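Local coordinates for protein nucleoporin nup120 (Schizosaccharomyces pombe, PDB 4GQ2) that serves as a structural component of the nuclear pore complex, whose members can also act as docking or interaction partners for transiently associated nuclear transport factors, at residues T412-S416 with S591-E595; I419-L424 with L499-E504. All coordinates share one frame; numbering follows the deposited sequence.

Contact 1: T412-S416 with S591-E595; sequences TNMSS and STLSE
An Asx turn in the loop between strand 390-395 and helix 419-428 sets Asn-413, Ser-415 and Ser-416 against Ser-594 and Glu-595 of helix 590-605, a small example of how a loop with no regular structure can dock on a helix through its polar groups. In the turn itself, Asn-413 OD1 accepts from the backbone N of Ser-415 at 2.9 Å. The hydroxyl of Ser-415 adds a second bond to the same oxygen, coming in the carbonyl plane, so two donors grip this one atom and hold the amide in place. Ser-415 OG takes up its post with chi1 60°, between its own backbone N and carbonyl carbon. From there it also meets Ser-594 OG at 2.5 Å, a hydrogen bond whose proton cannot be assigned with confidence. Ser-416 OG reaches Ser-594 OG as well, 2.7 Å away, and either hydroxyl may donate. The buried hydroxyl of Ser-594 is held by these two serines of the loop. Beside this cluster a water donates to Ser-594 O at 2.7 Å and, more weakly, to Ser-415 O, joining the two backbones. The amide plane of Asn-413 is also stacked on the carboxylate of Glu-595, the two planes 15° apart, with Asn-413 ND2 nearest, 3.1 Å from Glu-595 CG and 3.3 Å from Glu-595 CD. Residues of a second protein chain pack on Asn-413, Met-414 and Ser-415, so the same short loop lies between helix 590-605 and a partner molecule. Hydroxyls, a water and an amide-carboxylate stack make up this loop-to-helix junction, and its organising feature is a classic Asx turn, the side-chain carbonyl bonded to the backbone N two residues on.

Contact 2: I419-L424 with L499-E504; sequences ISEIWL and LYNEWE
Trp-423 and Trp-503 form the middle of a near-parallel helix pair, 419-428 against 492-515, whose segments approach to 10.0 Å between axes and cross at -15°. The packing follows knobs-into-holes logic: Trp-503 is the knob, seated among Ile-419, Ser-420, Trp-423 and Leu-424. The two indoles are nearly parallel but slid past one another, so what lies over the five-membered ring of Trp-423 is mainly Trp-503 CB, 3.5 Å from the ring centroid in a CH-pi contact. Tyr-500, with CG anti to its backbone N (chi1 -177°), offers a ring face to the Trp-423 edge, and this T-shaped pair brings Trp-423 NE1 within 3.4 Å of Tyr-500 CE2. The Tyr-500 hydroxyl accepts a hydrogen bond from the backbone N of Phe-408, whose ring joins the cluster. Were Trp-503 an alanine, the hole between the helices would probably stay unfilled, with Ser-420 OG lacking its indole donor and Trp-423 CB the ring it lies against. Where residues are only partly buried the fit is looser: Leu-424 CD1 reaches Trp-503 CH2 at 3.8 Å, at the six-membered end of that indole, and by Trp-423 CZ2 lies Glu-504 CB, 3.9 Å away. Within the buried part, the polar link is Trp-503 NE1 to Ser-420 OG, 2.8 Å long and bent to 139° at the hydrogen.

Followed from the N terminus, the chain first builds most of the propeller's strands, as far as strand 390-395, before it enters the loop containing 412-416. Helix 419-428 begins directly afterwards, and contact 2 closes the smaller loop when helix 492-515 returns to it past three intervening helices. Strands 520-525, 532-536 and 539-544 then rejoin the sheet that includes strand 3-11, and further helices lead to 590-605, where contact 1 closes the larger loop around the smaller. The two nested closures lie about 15 Å apart, centre to centre, and touch where Ser-416 O packs on Ile-422 CG1. Contact 2 holds the helical excursion together; contact 1 joins the loop leading into it to the helices beyond the propeller strands.

Contact 1: T412-S416 with S591-E595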
loop_
_atom_site.group_PDB
_atom_site.type_symbol
_atom_site.label_atom_id
_atom_site.label_comp_id
_atom_site.label_asym_id
_atom_site.label_seq_id
_atom_site.Cartn_x
_atom_site.Cartn_y
_atom_site.Cartn_z
ATOM N N THR A 412 21.417 7.719 1.032
ATOM C CA THR A 412 22.375 8.406 1.899
ATOM C C THR A 412 21.632 9.077 3.040
ATOM O O THR A 412 22.241 9.580 3.984
ATOM C CB THR A 412 23.174 9.469 1.116
ATOM O OG1 THR A 412 22.268 10.296 0.370
ATOM C CG2 THR A 412 24.158 8.802 0.158
ATOM N N ASN A 413 20.307 9.092 2.922
ATOM C CA ASN A 413 19.420 9.554 3.976
ATOM C C ASN A 413 18.286 8.535 4.120
ATOM O O ASN A 413 18.060 7.730 3.207
ATOM C CB ASN A 413 18.883 10.947 3.643
ATOM C CG ASN A 413 17.784 10.911 2.602
ATOM O OD1 ASN A 413 16.626 10.642 2.918
ATOM N ND2 ASN A 413 18.137 11.185 1.361
ATOM N N MET A 414 17.567 8.569 5.240
ATOM C CA MET A 414 16.553 7.542 5.505
ATOM C C MET A 414 15.101 7.998 5.336
ATOM O O MET A 414 14.187 7.287 5.750
ATOM C CB MET A 414 16.768 6.885 6.878
ATOM C CG MET A 414 18.085 6.121 7.023
ATOM S SD MET A 414 18.150 4.544 6.139
ATOM C CE MET A 414 19.186 4.947 4.725
ATOM N N SER A 415 14.892 9.150 4.696
ATOM C CA SER A 415 13.529 9.686 4.450
ATOM C C SER A 415 12.565 8.687 3.818
ATOM O O SER A 415 11.392 8.674 4.160
ATOM C CB SER A 415 13.568 10.959 3.610
ATOM O OG SER A 415 14.160 10.705 2.351
ATOM N N SER A 416 13.068 7.842 2.919
ATOM C CA SER A 416 12.282 6.729 2.368
ATOM C C SER A 416 12.852 5.352 2.757
ATOM O O SER A 416 12.559 4.338 2.113
ATOM C CB SER A 416 12.178 6.849 0.846
ATOM O OG SER A 416 11.312 7.912 0.476
ATOM N N SER A 591 16.747 10.324 -4.778
ATOM C CA SER A 591 17.238 10.637 -3.442
ATOM C C SER A 591 16.878 12.064 -3.014
ATOM O O SER A 591 16.497 12.294 -1.869
ATOM C CB SER A 591 18.755 10.399 -3.389
ATOM O OG SER A 591 19.347 11.013 -2.256
ATOM N N THR A 592 17.003 13.014 -3.936
ATOM C CA THR A 592 16.622 14.400 -3.674
ATOM C C THR A 592 15.110 14.503 -3.490
ATOM O O THR A 592 14.643 15.182 -2.577
ATOM C CB THR A 592 17.094 15.356 -4.800
ATOM O OG1 THR A 592 18.523 15.292 -4.928
ATOM C CG2 THR A 592 16.698 16.791 -4.503
ATOM N N LEU A 593 14.356 13.817 -4.349
ATOM C CA LEU A 593 12.891 13.818 -4.281
ATOM C C LEU A 593 12.396 13.301 -2.948
ATOM O O LEU A 593 11.419 13.811 -2.386
ATOM C CB LEU A 593 12.289 12.959 -5.394
ATOM C CG LEU A 593 12.142 13.632 -6.757
ATOM C CD1 LEU A 593 11.451 12.702 -7.749
ATOM C CD2 LEU A 593 11.374 14.942 -6.619
ATOM N N SER A 594 13.090 12.285 -2.445
ATOM C CA SER A 594 12.723 11.641 -1.201
ATOM C C SER A 594 12.918 12.613 -0.039
ATOM O O SER A 594 12.138 12.616 0.920
ATOM C CB SER A 594 13.538 10.359 -1.027
ATOM O OG SER A 594 13.259 9.742 0.208
ATOM N N GLU A 595 13.943 13.454 -0.146
ATOM C CA GLU A 595 14.219 14.466 0.875
ATOM C C GLU A 595 13.212 15.612 0.797
ATOM O O GLU A 595 12.791 16.157 1.825
ATOM C CB GLU A 595 15.651 14.998 0.745
ATOM C CG GLU A 595 16.715 13.952 1.049
ATOM C CD GLU A 595 18.124 14.514 1.088
ATOM O OE1 GLU A 595 18.721 14.714 0.005
ATOM O OE2 GLU A 595 18.644 14.729 2.207
HETATM O O HOH W 1 10.585 10.561 1.772
#

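Contact 2: I419-L424 with L499-E504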
loop_
_atom_site.group_PDB
_atom_site.type_symbol
_atom_site.label_atom_id
_atom_site.label_comp_id
_atom_site.label_asym_id
_atom_site.label_seq_id
_atom_site.Cartn_x
_atom_site.Cartn_y
_atom_site.Cartn_z
ATOM N N ILE A 419 17.786 0.204 1.477
ATOM C CA ILE A 419 17.738 -0.580 0.242
ATOM C C ILE A 419 16.600 -1.593 0.195
ATOM O O ILE A 419 15.841 -1.638 -0.771
ATOM C CB ILE A 419 19.091 -1.288 -0.019
ATOM C CG1 ILE A 419 20.199 -0.250 -0.189
ATOM C CG2 ILE A 419 19.041 -2.170 -1.262
ATOM C CD1 ILE A 419 21.593 -0.834 -0.179
ATOM N N SER A 420 16.481 -2.400 1.242
ATOM C CA SER A 420 15.474 -3.456 1.273
ATOM C C SER A 420 14.057 -2.913 1.296
ATOM O O SER A 420 13.221 -3.369 0.516
ATOM C CB SER A 420 15.721 -4.424 2.433
ATOM O OG SER A 420 16.807 -5.267 2.103
ATOM N N GLU A 421 13.800 -1.940 2.172
ATOM C CA GLU A 421 12.502 -1.251 2.218
ATOM C C GLU A 421 12.079 -0.738 0.845
ATOM O O GLU A 421 10.952 -0.988 0.409
ATOM C CB GLU A 421 12.528 -0.089 3.204
ATOM C CG GLU A 421 12.745 -0.491 4.653
ATOM C CD GLU A 421 13.515 0.571 5.421
ATOM O OE1 GLU A 421 14.772 0.472 5.530
ATOM O OE2 GLU A 421 12.857 1.516 5.904
ATOM N N ILE A 422 12.990 -0.051 0.158
ATOM C CA ILE A 422 12.683 0.570 -1.140
ATOM C C ILE A 422 12.419 -0.458 -2.237
ATOM O O ILE A 422 11.426 -0.349 -2.969
ATOM C CB ILE A 422 13.781 1.557 -1.583
ATOM C CG1 ILE A 422 13.916 2.701 -0.564
ATOM C CG2 ILE A 422 13.483 2.092 -2.978
ATOM C CD1 ILE A 422 15.220 3.472 -0.670
ATOM N N TRP A 423 13.287 -1.463 -2.338
ATOM C CA TRP A 423 13.099 -2.532 -3.333
ATOM C C TRP A 423 11.862 -3.356 -3.089
ATOM O O TRP A 423 11.176 -3.738 -4.027
ATOM C CB TRP A 423 14.322 -3.434 -3.403
ATOM C CG TRP A 423 15.352 -2.989 -4.409
ATOM C CD1 TRP A 423 16.648 -2.541 -4.161
ATOM C CD2 TRP A 423 15.212 -2.954 -5.875
ATOM N NE1 TRP A 423 17.299 -2.239 -5.340
ATOM C CE2 TRP A 423 16.494 -2.460 -6.400
ATOM C CE3 TRP A 423 14.190 -3.258 -6.767
ATOM C CZ2 TRP A 423 16.714 -2.285 -7.758
ATOM C CZ3 TRP A 423 14.428 -3.083 -8.138
ATOM C CH2 TRP A 423 15.662 -2.610 -8.618
ATOM N N LEU A 424 11.566 -3.634 -1.824
ATOM C CA LEU A 424 10.381 -4.404 -1.467
ATOM C C LEU A 424 9.121 -3.639 -1.872
ATOM O O LEU A 424 8.223 -4.207 -2.495
ATOM C CB LEU A 424 10.368 -4.701 0.028
ATOM C CG LEU A 424 9.336 -5.681 0.577
ATOM C CD1 LEU A 424 9.701 -7.104 0.177
ATOM C CD2 LEU A 424 9.230 -5.555 2.094
ATOM N N LEU A 499 23.749 -6.174 -1.700
ATOM C CA LEU A 499 22.331 -6.266 -1.337
ATOM C C LEU A 499 21.449 -5.657 -2.439
ATOM O O LEU A 499 20.445 -6.253 -2.835
ATOM C CB LEU A 499 22.063 -5.594 0.020
ATOM C CG LEU A 499 20.661 -5.669 0.655
ATOM C CD1 LEU A 499 20.241 -7.094 0.985
ATOM C CD2 LEU A 499 20.584 -4.806 1.907
ATOM N N TYR A 500 21.845 -4.488 -2.938
ATOM C CA TYR A 500 21.111 -3.794 -4.001
ATOM C C TYR A 500 21.000 -4.679 -5.238
ATOM O O TYR A 500 19.910 -4.836 -5.805
ATOM C CB TYR A 500 21.797 -2.463 -4.360
ATOM C CG TYR A 500 21.054 -1.640 -5.396
ATOM C CD1 TYR A 500 21.134 -1.949 -6.755
ATOM C CD2 TYR A 500 20.257 -0.566 -5.013
ATOM C CE1 TYR A 500 20.438 -1.213 -7.701
ATOM C CE2 TYR A 500 19.568 0.185 -5.951
ATOM C CZ TYR A 500 19.664 -0.138 -7.292
ATOM O OH TYR A 500 18.967 0.607 -8.215
ATOM N N ASN A 501 22.128 -5.260 -5.644
ATOM C CA ASN A 501 22.192 -6.089 -6.854
ATOM C C ASN A 501 21.375 -7.369 -6.755
ATOM O O ASN A 501 20.780 -7.813 -7.743
ATOM C CB ASN A 501 23.648 -6.423 -7.215
ATOM C CG ASN A 501 24.451 -5.199 -7.634
ATOM O OD1 ASN A 501 23.900 -4.133 -7.931
ATOM N ND2 ASN A 501 25.763 -5.352 -7.666
ATOM N N GLU A 502 21.350 -7.970 -5.572
ATOM C CA GLU A 502 20.508 -9.141 -5.367
ATOM C C GLU A 502 19.024 -8.775 -5.511
ATOM O O GLU A 502 18.270 -9.470 -6.194
ATOM C CB GLU A 502 20.795 -9.806 -4.017
ATOM C CG GLU A 502 20.154 -11.181 -3.847
ATOM C CD GLU A 502 20.669 -12.239 -4.818
ATOM O OE1 GLU A 502 20.299 -13.416 -4.655
ATOM O OE2 GLU A 502 21.436 -11.917 -5.744
ATOM N N TRP A 503 18.613 -7.680 -4.882
ATOM C CA TRP A 503 17.236 -7.189 -5.048
ATOM C C TRP A 503 16.940 -6.939 -6.499
ATOM O O TRP A 503 15.916 -7.382 -7.010
ATOM C CB TRP A 503 17.015 -5.923 -4.241
ATOM C CG TRP A 503 16.689 -6.148 -2.784
ATOM C CD1 TRP A 503 17.498 -5.899 -1.683
ATOM C CD2 TRP A 503 15.438 -6.660 -2.224
ATOM N NE1 TRP A 503 16.850 -6.215 -0.516
ATOM C CE2 TRP A 503 15.612 -6.674 -0.771
ATOM C CE3 TRP A 503 14.226 -7.086 -2.763
ATOM C CZ2 TRP A 503 14.610 -7.111 0.086
ATOM C CZ3 TRP A 503 13.224 -7.519 -1.893
ATOM C CH2 TRP A 503 13.412 -7.531 -0.504
ATOM N N GLU A 504 17.852 -6.253 -7.190
ATOM C CA GLU A 504 17.698 -6.007 -8.616
ATOM C C GLU A 504 17.482 -7.276 -9.441
ATOM O O GLU A 504 16.573 -7.319 -10.283
ATOM C CB GLU A 504 18.878 -5.225 -9.179
ATOM C CG GLU A 504 18.715 -4.893 -10.658
ATOM C CD GLU A 504 19.589 -3.741 -11.094
ATOM O OE1 GLU A 504 20.817 -3.808 -10.866
ATOM O OE2 GLU A 504 19.043 -2.774 -11.668
#